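Local coordinates for protein vestitone reductase (Medicago sativa, PDB 2P4H) that catalyses the stereospecific, NADPH-dependent reduction of (3R)-vestitone, the penultimate step in making the plant defence compound medicarpin, at residues V112-K115 and T116-R119; L172-G175 and E176-I180; I18-L21 and L22-Y26; L62-P65 and D66-A69. One frame throughout, in Å; residues are numbered along the deposited sequence.

Overall arrangement
The four contacts are local and follow one another along the chain. None nests in or crosses another. Interaction 3 comes first and turns the chain from helix 12-23 toward strand 27-31. Interaction 4 follows, in the loop from strand 55-57 to helix 69-72. Interaction 1 closes the turn from helix 95-111 to strand 119-125. Interaction 2 ends helix 158-177 before strand 182-187. All these strands belong to the parallel Rossmann sheet. Interactions 1 and 2 touch, because Val112 CG2 packs on Phe174 CE2 and Ile180 CD1. Interaction 4 lies about 15 Å from interaction 1, centre to centre. Interactions 2 and 3 are the farthest apart, with centres about 28 Å from each other.

Interaction 1 of 4, residues V112-K115 and T116-R119; sequences VNSK and TVKR
Ser114 OG takes two backbone N-H groups from the residues that follow it. Val117 N donates to Ser114 OG at 3.1 Å and almost straight, with an N-H...O angle of 169°. Thr116 N donates to Ser114 OG at 3.2 Å. The hydroxyl can reach both because it swings away from the nitrogen of its own residue (chi1 168°) and lies beside its own carbonyl carbon, next to the amides that follow. The bond to Thr116 N makes an ST turn, and Val117 N is a second donor to the same oxygen. This turn lies in the surface loop between helix 95-111 and strand 119-125 of the Rossmann sheet. A water bridges Ser114 and Val117 through their carbonyls. It donates to Ser114 O at 2.8 Å and to Val117 O at 2.9 Å. Beyond the polar bonds there is a little packing: Val117 CG2 lies 4.0 Å from Ser114 CB, and 3.3 Å from the hydroxyl oxygen Ser114 OG. Thr116 OG1 is 3.8 Å from Ser114 OG and is used in another way: it is hydrogen-bonded to Cys75 O. Just beyond the turn, Lys118 and Arg119 pair through the backbone with Val76 and Ile78, and Arg119 NH1 forms a salt bridge with Asp181.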
ATOM      1  N   VAL A 112     -12.952  18.434   3.967  1.00 18.44           N
ATOM      2  CA  VAL A 112     -14.287  18.757   4.459  1.00 20.68           C
ATOM      3  C   VAL A 112     -14.912  19.866   3.617  1.00 21.91           C
ATOM      4  O   VAL A 112     -14.300  20.912   3.397  1.00 23.24           O
ATOM      5  CB  VAL A 112     -14.247  19.201   5.941  1.00 20.06           C
ATOM      6  CG1 VAL A 112     -15.628  19.666   6.387  1.00 22.27           C
ATOM      7  CG2 VAL A 112     -13.780  18.044   6.812  1.00 21.35           C
ATOM      8  N   ASN A 113     -16.127  19.619   3.138  1.00 23.72           N
ATOM      9  CA  ASN A 113     -16.854  20.587   2.322  1.00 25.23           C
ATOM     10  C   ASN A 113     -16.264  20.834   0.933  1.00 24.24           C
ATOM     11  O   ASN A 113     -16.566  21.848   0.300  1.00 24.56           O
ATOM     12  CB  ASN A 113     -16.978  21.916   3.074  1.00 28.45           C
ATOM     13  CG  ASN A 113     -17.933  21.833   4.251  1.00 30.53           C
ATOM     14  OD1 ASN A 113     -17.961  22.719   5.102  1.00 34.08           O
ATOM     15  ND2 ASN A 113     -18.727  20.769   4.298  1.00 32.49           N
ATOM     16  N   SER A 114     -15.422  19.921   0.456  1.00 22.22           N
ATOM     17  CA  SER A 114     -14.850  20.069  -0.877  1.00 21.22           C
ATOM     18  C   SER A 114     -15.999  20.054  -1.871  1.00 21.81           C
ATOM     19  O   SER A 114     -16.931  19.263  -1.737  1.00 22.83           O
ATOM     20  CB  SER A 114     -13.901  18.915  -1.204  1.00 19.69           C
ATOM     21  OG  SER A 114     -13.574  18.922  -2.587  1.00 18.27           O
ATOM     22  N   LYS A 115     -15.927  20.921  -2.871  1.00 22.04           N
ATOM     23  CA  LYS A 115     -16.976  21.000  -3.878  1.00 22.98           C
ATOM     24  C   LYS A 115     -16.766  20.007  -5.015  1.00 22.10           C
ATOM     25  O   LYS A 115     -17.638  19.857  -5.870  1.00 24.00           O
ATOM     26  CB  LYS A 115     -17.028  22.408  -4.474  1.00 25.12           C
ATOM     27  CG  LYS A 115     -17.248  23.524  -3.471  1.00 28.01           C
ATOM     28  CD  LYS A 115     -17.186  24.882  -4.158  1.00 32.41           C
ATOM     29  CE  LYS A 115     -17.412  26.018  -3.176  1.00 34.35           C
ATOM     30  NZ  LYS A 115     -17.322  27.347  -3.843  1.00 36.53           N
ATOM     31  N   THR A 116     -15.629  19.316  -5.021  1.00 20.54           N
ATOM     32  CA  THR A 116     -15.337  18.397  -6.117  1.00 19.07           C
ATOM     33  C   THR A 116     -14.875  16.975  -5.796  1.00 18.10           C
ATOM     34  O   THR A 116     -15.039  16.078  -6.623  1.00 18.51           O
ATOM     35  CB  THR A 116     -14.286  19.017  -7.050  1.00 18.75           C
ATOM     36  OG1 THR A 116     -13.128  19.380  -6.287  1.00 18.79           O
ATOM     37  CG2 THR A 116     -14.841  20.265  -7.726  1.00 20.04           C
ATOM     38  N   VAL A 117     -14.290  16.756  -4.623  1.00 16.85           N
ATOM     39  CA  VAL A 117     -13.812  15.415  -4.284  1.00 16.83           C
ATOM     40  C   VAL A 117     -14.958  14.418  -4.111  1.00 16.62           C
ATOM     41  O   VAL A 117     -15.836  14.609  -3.267  1.00 19.20           O
ATOM     42  CB  VAL A 117     -12.956  15.430  -2.997  1.00 15.29           C
ATOM     43  CG1 VAL A 117     -12.590  14.006  -2.599  1.00 16.10           C
ATOM     44  CG2 VAL A 117     -11.690  16.248  -3.223  1.00 16.76           C
ATOM     45  N   LYS A 118     -14.946  13.354  -4.912  1.00 17.27           N
ATOM     46  CA  LYS A 118     -15.991  12.340  -4.832  1.00 17.74           C
ATOM     47  C   LYS A 118     -15.567  11.120  -4.018  1.00 17.22           C
ATOM     48  O   LYS A 118     -16.411  10.363  -3.544  1.00 18.72           O
ATOM     49  CB  LYS A 118     -16.448  11.917  -6.234  1.00 20.94           C
ATOM     50  CG  LYS A 118     -15.374  11.360  -7.149  1.00 24.88           C
ATOM     51  CD  LYS A 118     -15.975  11.037  -8.514  1.00 27.98           C
ATOM     52  CE  LYS A 118     -14.953  10.433  -9.461  1.00 29.99           C
ATOM     53  NZ  LYS A 118     -15.568  10.114 -10.779  1.00 32.07           N
ATOM     54  N   ARG A 119     -14.263  10.925  -3.860  1.00 15.29           N
ATOM     55  CA  ARG A 119     -13.774   9.811  -3.057  1.00 13.59           C
ATOM     56  C   ARG A 119     -12.401  10.104  -2.467  1.00 12.85           C
ATOM     57  O   ARG A 119     -11.522  10.647  -3.140  1.00 12.60           O
ATOM     58  CB  ARG A 119     -13.690   8.519  -3.878  1.00 14.63           C
ATOM     59  CG  ARG A 119     -13.469   7.276  -3.010  1.00 15.42           C
ATOM     60  CD  ARG A 119     -14.777   6.699  -2.480  1.00 15.44           C
ATOM     61  NE  ARG A 119     -15.326   5.723  -3.419  1.00 15.63           N
ATOM     62  CZ  ARG A 119     -16.359   4.921  -3.172  1.00 15.21           C
ATOM     63  NH1 ARG A 119     -16.990   4.966  -2.007  1.00 17.30           N
ATOM     64  NH2 ARG A 119     -16.738   4.044  -4.089  1.00 16.15           N
TER
HETATM   65  O   HOH W   1     -17.701  16.799  -2.933  1.00 38.65           O

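Interaction 2 of 4, residues L172-G175 and E176-I180; sequences LEFG and EQNGI
Phe174 O is gripped by two groups of Asn178. The backbone N of Asn178 donates to Phe174 O at 3.0 Å. Its side-chain ND2 donates to the same Phe174 O at 2.9 Å, and that oxygen lies close to the plane of the asparagine amide. The asparagine amide is thereby laid over the Phe174 ring. ND2 stands 3.1 Å above the ring plane, over its centre, and the two planes are 27° apart. Ile180 CD1 meets the ring at its edge, 4.0 Å from Phe174 CE2. Outside the two segments, the ring packs on Leu105 and Leu108 of helix 95-111. One residue earlier along the helix, Glu173 and Gln177 cross obliquely on the exposed side. Glu173 bends at chi2 (57°), which brings its carboxylate back to the glutamine, and Gln177 NE2 makes a weak hydrogen bond to Glu173 OE2 at 2.8 Å. Glu176 adds a second acidic side chain nearby. Gly175 O takes the N-H of Ile180 at 3.0 Å. Gly179 has positive phi (57°), which lets the chain reverse there. This is the C-terminal end of helix 158-177 of the Rossmann fold, closed by the Asn178 side chain and the Gly179 turn, and from it the chain runs to strand 182-187.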
ATOM      1  N   LEU A 172     -11.571   6.430   9.256  1.00 13.19           N
ATOM      2  CA  LEU A 172     -12.932   5.935   9.093  1.00 12.54           C
ATOM      3  C   LEU A 172     -13.915   6.721   9.959  1.00 13.96           C
ATOM      4  O   LEU A 172     -14.995   7.101   9.502  1.00 14.86           O
ATOM      5  CB  LEU A 172     -12.988   4.446   9.444  1.00 12.71           C
ATOM      6  CG  LEU A 172     -12.258   3.520   8.466  1.00 13.10           C
ATOM      7  CD1 LEU A 172     -12.039   2.164   9.109  1.00 13.08           C
ATOM      8  CD2 LEU A 172     -13.070   3.389   7.180  1.00 12.94           C
ATOM      9  N   GLU A 173     -13.537   6.974  11.207  1.00 13.91           N
ATOM     10  CA  GLU A 173     -14.408   7.709  12.116  1.00 15.55           C
ATOM     11  C   GLU A 173     -14.634   9.144  11.660  1.00 14.93           C
ATOM     12  O   GLU A 173     -15.772   9.616  11.630  1.00 15.69           O
ATOM     13  CB  GLU A 173     -13.822   7.712  13.523  1.00 17.42           C
ATOM     14  CG  GLU A 173     -14.711   8.387  14.555  1.00 24.43           C
ATOM     15  CD  GLU A 173     -16.091   7.757  14.635  1.00 28.60           C
ATOM     16  OE1 GLU A 173     -16.176   6.532  14.856  1.00 32.04           O
ATOM     17  OE2 GLU A 173     -17.092   8.489  14.479  1.00 33.54           O
ATOM     18  N   PHE A 174     -13.558   9.837  11.308  1.00 14.30           N
ATOM     19  CA  PHE A 174     -13.674  11.219  10.861  1.00 14.70           C
ATOM     20  C   PHE A 174     -14.519  11.301   9.597  1.00 16.06           C
ATOM     21  O   PHE A 174     -15.378  12.170   9.471  1.00 15.72           O
ATOM     22  CB  PHE A 174     -12.296  11.821  10.591  1.00 14.65           C
ATOM     23  CG  PHE A 174     -12.333  13.292  10.290  1.00 16.09           C
ATOM     24  CD1 PHE A 174     -12.252  14.226  11.316  1.00 17.31           C
ATOM     25  CD2 PHE A 174     -12.482  13.742   8.981  1.00 16.38           C
ATOM     26  CE1 PHE A 174     -12.321  15.594  11.044  1.00 17.76           C
ATOM     27  CE2 PHE A 174     -12.552  15.105   8.695  1.00 16.56           C
ATOM     28  CZ  PHE A 174     -12.471  16.033   9.730  1.00 16.76           C
ATOM     29  N   GLY A 175     -14.271  10.397   8.655  1.00 16.15           N
ATOM     30  CA  GLY A 175     -15.039  10.399   7.424  1.00 18.49           C
ATOM     31  C   GLY A 175     -16.526  10.260   7.689  1.00 19.25           C
ATOM     32  O   GLY A 175     -17.342  10.963   7.089  1.00 19.85           O
ATOM     33  N   GLU A 176     -16.879   9.355   8.597  1.00 19.87           N
ATOM     34  CA  GLU A 176     -18.274   9.115   8.944  1.00 22.34           C
ATOM     35  C   GLU A 176     -18.919  10.323   9.619  1.00 22.35           C
ATOM     36  O   GLU A 176     -20.060  10.669   9.319  1.00 22.82           O
ATOM     37  CB  GLU A 176     -18.382   7.899   9.866  1.00 24.25           C
ATOM     38  CG  GLU A 176     -19.803   7.536  10.259  1.00 30.42           C
ATOM     39  CD  GLU A 176     -19.866   6.267  11.083  1.00 33.41           C
ATOM     40  OE1 GLU A 176     -19.385   5.222  10.598  1.00 36.14           O
ATOM     41  OE2 GLU A 176     -20.396   6.313  12.213  1.00 36.71           O
ATOM     42  N   GLN A 177     -18.184  10.963  10.524  1.00 22.48           N
ATOM     43  CA  GLN A 177     -18.702  12.122  11.244  1.00 23.21           C
ATOM     44  C   GLN A 177     -18.782  13.393  10.407  1.00 23.39           C
ATOM     45  O   GLN A 177     -19.515  14.321  10.754  1.00 23.83           O
ATOM     46  CB  GLN A 177     -17.846  12.407  12.481  1.00 25.69           C
ATOM     47  CG  GLN A 177     -17.875  11.319  13.537  1.00 30.53           C
ATOM     48  CD  GLN A 177     -17.153  11.731  14.805  1.00 33.59           C
ATOM     49  OE1 GLN A 177     -17.519  12.716  15.448  1.00 36.92           O
ATOM     50  NE2 GLN A 177     -16.122  10.981  15.171  1.00 36.03           N
ATOM     51  N   ASN A 178     -18.041  13.439   9.306  1.00 21.76           N
ATOM     52  CA  ASN A 178     -18.024  14.629   8.463  1.00 22.34           C
ATOM     53  C   ASN A 178     -18.544  14.438   7.043  1.00 22.70           C
ATOM     54  O   ASN A 178     -18.288  15.262   6.164  1.00 24.88           O
ATOM     55  CB  ASN A 178     -16.605  15.197   8.442  1.00 21.67           C
ATOM     56  CG  ASN A 178     -16.179  15.720   9.798  1.00 22.62           C
ATOM     57  OD1 ASN A 178     -16.490  16.854  10.163  1.00 25.13           O
ATOM     58  ND2 ASN A 178     -15.486  14.886  10.565  1.00 20.19           N
ATOM     59  N   GLY A 179     -19.270  13.347   6.827  1.00 23.06           N
ATOM     60  CA  GLY A 179     -19.845  13.070   5.522  1.00 23.56           C
ATOM     61  C   GLY A 179     -18.899  13.000   4.338  1.00 23.94           C
ATOM     62  O   GLY A 179     -19.237  13.456   3.247  1.00 25.81           O
ATOM     63  N   ILE A 180     -17.712  12.437   4.537  1.00 21.87           N
ATOM     64  CA  ILE A 180     -16.755  12.304   3.444  1.00 20.82           C
ATOM     65  C   ILE A 180     -16.793  10.853   2.977  1.00 18.99           C
ATOM     66  O   ILE A 180     -16.781   9.939   3.801  1.00 19.22           O
ATOM     67  CB  ILE A 180     -15.318  12.652   3.899  1.00 20.32           C
ATOM     68  CG1 ILE A 180     -15.277  14.086   4.439  1.00 22.80           C
ATOM     69  CG2 ILE A 180     -14.351  12.510   2.729  1.00 22.01           C
ATOM     70  CD1 ILE A 180     -13.927  14.500   4.980  1.00 24.41           C
TER

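Interaction 3 of 4, residues I18-L21 and L22-Y26; sequences IKSL and LENGY
Lys19 reaches along the helix to Glu23, one turn on. Its CB points away from 22-26, and CG is anti to the backbone N (chi1 172°), which sends the chain along the helix surface. CG already lies 3.7 Å from Glu23 OE2. CE comes to 3.5 Å from the same Glu23 OE2, and a bend at chi4 (-66°) turns NZ in. NZ then forms a salt bridge with Glu23 OE2 at 2.7 Å, coming from above the carboxylate plane. A water accepts from Lys19 NZ and donates to Glu23 OE1, so both carboxylate oxygens are used. A methionine in place of Lys19 would probably leave the Glu23 carboxylate without its positive mate and freer to turn. Farther along, Ser20 O is held from opposite faces of its carbonyl plane by two groups of Asn24: ND2 at 2.8 Å and the backbone N at 3.0 Å. Gly25, with positive phi, is the C-prime residue of a Schellman motif. In it Tyr26 N bonds to Leu21 O at 3.0 Å, and Gly25 N bonds weakly to Leu22 O. Leu21 CD2 makes a CH-pi contact over the Tyr26 face, 4.2 Å from the ring centroid. Tyr26 OH is hydrogen-bonded to Glu239. The helix belongs to the first beta-alpha-beta unit. Leu21 packs on strands 3-7 and 27-31, Ile18 lies near Gly9 of the predicted NADP(+) site, and Ser20 and Asn24 face helix 227-239.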
ATOM      1  N   ILE A  18       0.920   7.542  -9.355  1.00 12.67           N
ATOM      2  CA  ILE A  18       0.998   8.732 -10.202  1.00 12.96           C
ATOM      3  C   ILE A  18       1.202   8.282 -11.651  1.00 13.46           C
ATOM      4  O   ILE A  18       0.558   8.790 -12.570  1.00 14.52           O
ATOM      5  CB  ILE A  18       2.161   9.654  -9.770  1.00 13.23           C
ATOM      6  CG1 ILE A  18       1.806  10.329  -8.440  1.00 13.85           C
ATOM      7  CG2 ILE A  18       2.447  10.695 -10.854  1.00 14.50           C
ATOM      8  CD1 ILE A  18       2.887  11.220  -7.886  1.00 15.35           C
ATOM      9  N   LYS A  19       2.099   7.319 -11.844  1.00 14.35           N
ATOM     10  CA  LYS A  19       2.376   6.773 -13.170  1.00 14.12           C
ATOM     11  C   LYS A  19       1.073   6.252 -13.781  1.00 14.82           C
ATOM     12  O   LYS A  19       0.729   6.569 -14.924  1.00 15.61           O
ATOM     13  CB  LYS A  19       3.391   5.631 -13.043  1.00 14.30           C
ATOM     14  CG  LYS A  19       3.647   4.842 -14.314  1.00 16.03           C
ATOM     15  CD  LYS A  19       4.653   3.730 -14.045  1.00 16.95           C
ATOM     16  CE  LYS A  19       4.895   2.857 -15.269  1.00 19.13           C
ATOM     17  NZ  LYS A  19       3.691   2.080 -15.664  1.00 20.62           N
ATOM     18  N   SER A  20       0.346   5.461 -12.999  1.00 14.31           N
ATOM     19  CA  SER A  20      -0.917   4.871 -13.422  1.00 14.23           C
ATOM     20  C   SER A  20      -1.978   5.914 -13.760  1.00 13.57           C
ATOM     21  O   SER A  20      -2.665   5.808 -14.778  1.00 15.32           O
ATOM     22  CB  SER A  20      -1.438   3.946 -12.320  1.00 14.22           C
ATOM     23  OG  SER A  20      -2.744   3.479 -12.606  1.00 18.56           O
ATOM     24  N   LEU A  21      -2.123   6.916 -12.902  1.00 13.43           N
ATOM     25  CA  LEU A  21      -3.110   7.964 -13.136  1.00 13.24           C
ATOM     26  C   LEU A  21      -2.841   8.693 -14.446  1.00 14.31           C
ATOM     27  O   LEU A  21      -3.760   8.952 -15.223  1.00 15.48           O
ATOM     28  CB  LEU A  21      -3.106   8.960 -11.974  1.00 13.24           C
ATOM     29  CG  LEU A  21      -3.803   8.488 -10.695  1.00 14.49           C
ATOM     30  CD1 LEU A  21      -3.455   9.417  -9.540  1.00 14.52           C
ATOM     31  CD2 LEU A  21      -5.312   8.449 -10.925  1.00 15.50           C
ATOM     32  N   LEU A  22      -1.579   9.019 -14.693  1.00 15.10           N
ATOM     33  CA  LEU A  22      -1.219   9.722 -15.915  1.00 16.22           C
ATOM     34  C   LEU A  22      -1.493   8.857 -17.142  1.00 17.24           C
ATOM     35  O   LEU A  22      -1.966   9.354 -18.166  1.00 19.61           O
ATOM     36  CB  LEU A  22       0.252  10.142 -15.864  1.00 16.20           C
ATOM     37  CG  LEU A  22       0.597  11.225 -14.832  1.00 16.66           C
ATOM     38  CD1 LEU A  22       2.101  11.414 -14.775  1.00 16.65           C
ATOM     39  CD2 LEU A  22      -0.091  12.535 -15.198  1.00 16.76           C
ATOM     40  N   GLU A  23      -1.213   7.561 -17.039  1.00 17.33           N
ATOM     41  CA  GLU A  23      -1.444   6.647 -18.155  1.00 18.29           C
ATOM     42  C   GLU A  23      -2.931   6.510 -18.450  1.00 19.32           C
ATOM     43  O   GLU A  23      -3.324   6.266 -19.593  1.00 21.45           O
ATOM     44  CB  GLU A  23      -0.884   5.257 -17.842  1.00 20.07           C
ATOM     45  CG  GLU A  23       0.587   5.228 -17.488  1.00 22.07           C
ATOM     46  CD  GLU A  23       1.069   3.832 -17.144  1.00 22.21           C
ATOM     47  OE1 GLU A  23       0.295   3.076 -16.518  1.00 24.40           O
ATOM     48  OE2 GLU A  23       2.222   3.499 -17.485  1.00 24.22           O
ATOM     49  N   ASN A  24      -3.754   6.671 -17.418  1.00 19.18           N
ATOM     50  CA  ASN A  24      -5.197   6.531 -17.562  1.00 20.20           C
ATOM     51  C   ASN A  24      -5.978   7.808 -17.852  1.00 20.22           C
ATOM     52  O   ASN A  24      -7.203   7.832 -17.723  1.00 22.28           O
ATOM     53  CB  ASN A  24      -5.765   5.826 -16.328  1.00 20.95           C
ATOM     54  CG  ASN A  24      -5.502   4.329 -16.348  1.00 23.42           C
ATOM     55  OD1 ASN A  24      -6.083   3.599 -17.152  1.00 27.33           O
ATOM     56  ND2 ASN A  24      -4.614   3.868 -15.476  1.00 23.34           N
ATOM     57  N   GLY A  25      -5.273   8.866 -18.238  1.00 20.12           N
ATOM     58  CA  GLY A  25      -5.941  10.108 -18.587  1.00 19.66           C
ATOM     59  C   GLY A  25      -6.222  11.136 -17.509  1.00 20.01           C
ATOM     60  O   GLY A  25      -6.894  12.131 -17.774  1.00 20.09           O
ATOM     61  N   TYR A  26      -5.728  10.915 -16.296  1.00 18.44           N
ATOM     62  CA  TYR A  26      -5.953  11.873 -15.221  1.00 17.97           C
ATOM     63  C   TYR A  26      -4.808  12.869 -15.103  1.00 17.36           C
ATOM     64  O   TYR A  26      -3.709  12.634 -15.609  1.00 17.93           O
ATOM     65  CB  TYR A  26      -6.077  11.167 -13.866  1.00 18.00           C
ATOM     66  CG  TYR A  26      -7.327  10.349 -13.660  1.00 18.54           C
ATOM     67  CD1 TYR A  26      -7.418   9.038 -14.127  1.00 18.73           C
ATOM     68  CD2 TYR A  26      -8.413  10.880 -12.966  1.00 19.84           C
ATOM     69  CE1 TYR A  26      -8.563   8.274 -13.901  1.00 20.65           C
ATOM     70  CE2 TYR A  26      -9.558  10.129 -12.736  1.00 21.72           C
ATOM     71  CZ  TYR A  26      -9.626   8.828 -13.204  1.00 21.40           C
ATOM     72  OH  TYR A  26     -10.759   8.086 -12.961  1.00 24.17           O
TER
HETATM   73  O   HOH W   2       1.107   1.286 -14.580  1.00 25.89           O

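Interaction 4 of 4, residues L62-P65 and D66-A69; sequences LSNP and DSFA
The Phe68 ring meets the preceding loop mainly along its edge. Leu62 CA lies in the ring plane, 3.8 Å from Phe68 CE2, and Pro65 O is also at the edge. Leu62 CD2 touches Phe68 CZ at 4.0 Å, and the two side chains cross. Ala60 of the loop and Ile107 and Ala110 of helix 95-111 also pack on this side chain. An alanine at Phe68 would be likely to open a gap between Leu62 and that helix. The other flat groups, the Asn64 amide and the Asp66 carboxylate, run side by side with planes 35° apart. Asn64 OD1 takes a weak hydrogen bond from Asp66 N at 3.1 Å, which makes an Asx turn. Asn64 O has two donors, both from Ser67. Ser67 OG donates to it at 2.7 Å in the carbonyl plane, and Ser67 N donates at 3.0 Å from above that plane. The serine hydroxyl is bent back over its own backbone (chi1 76°), and it is also hydrogen-bonded to Asp61 N. Phe68 N bonds to Pro65 O at 3.0 Å. These overlapping turns lead from strand 55-57 of the Rossmann sheet into helix 69-72, with the Leu62 side chain about 7 Å from that of Arg33, a predicted NADP(+)-binding residue.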
ATOM      1  N   LEU A  62       1.822  17.179   6.588  1.00 18.45           N
ATOM      2  CA  LEU A  62       0.773  16.231   6.941  1.00 19.14           C
ATOM      3  C   LEU A  62      -0.175  16.657   8.055  1.00 18.85           C
ATOM      4  O   LEU A  62      -1.361  16.341   8.008  1.00 19.10           O
ATOM      5  CB  LEU A  62       1.390  14.877   7.304  1.00 21.08           C
ATOM      6  CG  LEU A  62       2.088  14.112   6.175  1.00 20.29           C
ATOM      7  CD1 LEU A  62       2.712  12.843   6.736  1.00 23.37           C
ATOM      8  CD2 LEU A  62       1.089  13.779   5.072  1.00 23.17           C
ATOM      9  N   SER A  63       0.338  17.373   9.050  1.00 19.40           N
ATOM     10  CA  SER A  63      -0.488  17.798  10.176  1.00 20.74           C
ATOM     11  C   SER A  63      -1.298  19.082   9.986  1.00 20.74           C
ATOM     12  O   SER A  63      -2.256  19.316  10.720  1.00 22.40           O
ATOM     13  CB  SER A  63       0.382  17.941  11.429  1.00 22.35           C
ATOM     14  OG  SER A  63       0.963  16.701  11.794  1.00 23.89           O
ATOM     15  N   ASN A  64      -0.923  19.912   9.016  1.00 20.01           N
ATOM     16  CA  ASN A  64      -1.638  21.170   8.787  1.00 18.08           C
ATOM     17  C   ASN A  64      -2.637  21.077   7.640  1.00 16.53           C
ATOM     18  O   ASN A  64      -2.261  21.137   6.471  1.00 17.20           O
ATOM     19  CB  ASN A  64      -0.647  22.302   8.507  1.00 18.11           C
ATOM     20  CG  ASN A  64      -1.338  23.633   8.257  1.00 16.90           C
ATOM     21  OD1 ASN A  64      -2.544  23.772   8.468  1.00 18.69           O
ATOM     22  ND2 ASN A  64      -0.569  24.625   7.813  1.00 17.70           N
ATOM     23  N   PRO A  65      -3.932  20.941   7.964  1.00 16.35           N
ATOM     24  CA  PRO A  65      -4.969  20.839   6.932  1.00 16.23           C
ATOM     25  C   PRO A  65      -4.905  21.952   5.886  1.00 15.65           C
ATOM     26  O   PRO A  65      -5.014  21.696   4.689  1.00 15.61           O
ATOM     27  CB  PRO A  65      -6.266  20.881   7.740  1.00 16.04           C
ATOM     28  CG  PRO A  65      -5.871  20.265   9.045  1.00 15.93           C
ATOM     29  CD  PRO A  65      -4.527  20.899   9.310  1.00 16.51           C
ATOM     30  N   ASP A  66      -4.723  23.189   6.336  1.00 15.77           N
ATOM     31  CA  ASP A  66      -4.670  24.311   5.410  1.00 14.89           C
ATOM     32  C   ASP A  66      -3.542  24.218   4.387  1.00 15.38           C
ATOM     33  O   ASP A  66      -3.661  24.748   3.285  1.00 15.14           O
ATOM     34  CB  ASP A  66      -4.544  25.630   6.171  1.00 16.28           C
ATOM     35  CG  ASP A  66      -4.570  26.829   5.247  1.00 16.75           C
ATOM     36  OD1 ASP A  66      -5.631  27.093   4.640  1.00 19.11           O
ATOM     37  OD2 ASP A  66      -3.525  27.498   5.114  1.00 17.61           O
ATOM     38  N   SER A  67      -2.447  23.552   4.743  1.00 15.11           N
ATOM     39  CA  SER A  67      -1.322  23.426   3.822  1.00 15.02           C
ATOM     40  C   SER A  67      -1.669  22.552   2.615  1.00 14.93           C
ATOM     41  O   SER A  67      -0.901  22.485   1.654  1.00 15.87           O
ATOM     42  CB  SER A  67      -0.096  22.854   4.540  1.00 15.69           C
ATOM     43  OG  SER A  67      -0.217  21.456   4.750  1.00 16.24           O
ATOM     44  N   PHE A  68      -2.821  21.885   2.671  1.00 14.17           N
ATOM     45  CA  PHE A  68      -3.278  21.025   1.577  1.00 14.77           C
ATOM     46  C   PHE A  68      -4.352  21.683   0.714  1.00 15.14           C
ATOM     47  O   PHE A  68      -4.742  21.134  -0.316  1.00 15.28           O
ATOM     48  CB  PHE A  68      -3.857  19.717   2.129  1.00 13.79           C
ATOM     49  CG  PHE A  68      -2.823  18.757   2.633  1.00 13.91           C
ATOM     50  CD1 PHE A  68      -2.060  18.005   1.741  1.00 14.32           C
ATOM     51  CD2 PHE A  68      -2.605  18.605   3.998  1.00 14.47           C
ATOM     52  CE1 PHE A  68      -1.094  17.116   2.204  1.00 15.56           C
ATOM     53  CE2 PHE A  68      -1.641  17.719   4.472  1.00 15.65           C
ATOM     54  CZ  PHE A  68      -0.885  16.974   3.572  1.00 15.63           C
ATOM     55  N   ALA A  69      -4.834  22.850   1.134  1.00 16.01           N
ATOM     56  CA  ALA A  69      -5.893  23.545   0.404  1.00 16.54           C
ATOM     57  C   ALA A  69      -5.650  23.682  -1.095  1.00 16.18           C
ATOM     58  O   ALA A  69      -6.510  23.329  -1.901  1.00 16.96           O
ATOM     59  CB  ALA A  69      -6.135  24.921   1.023  1.00 17.75           C
TER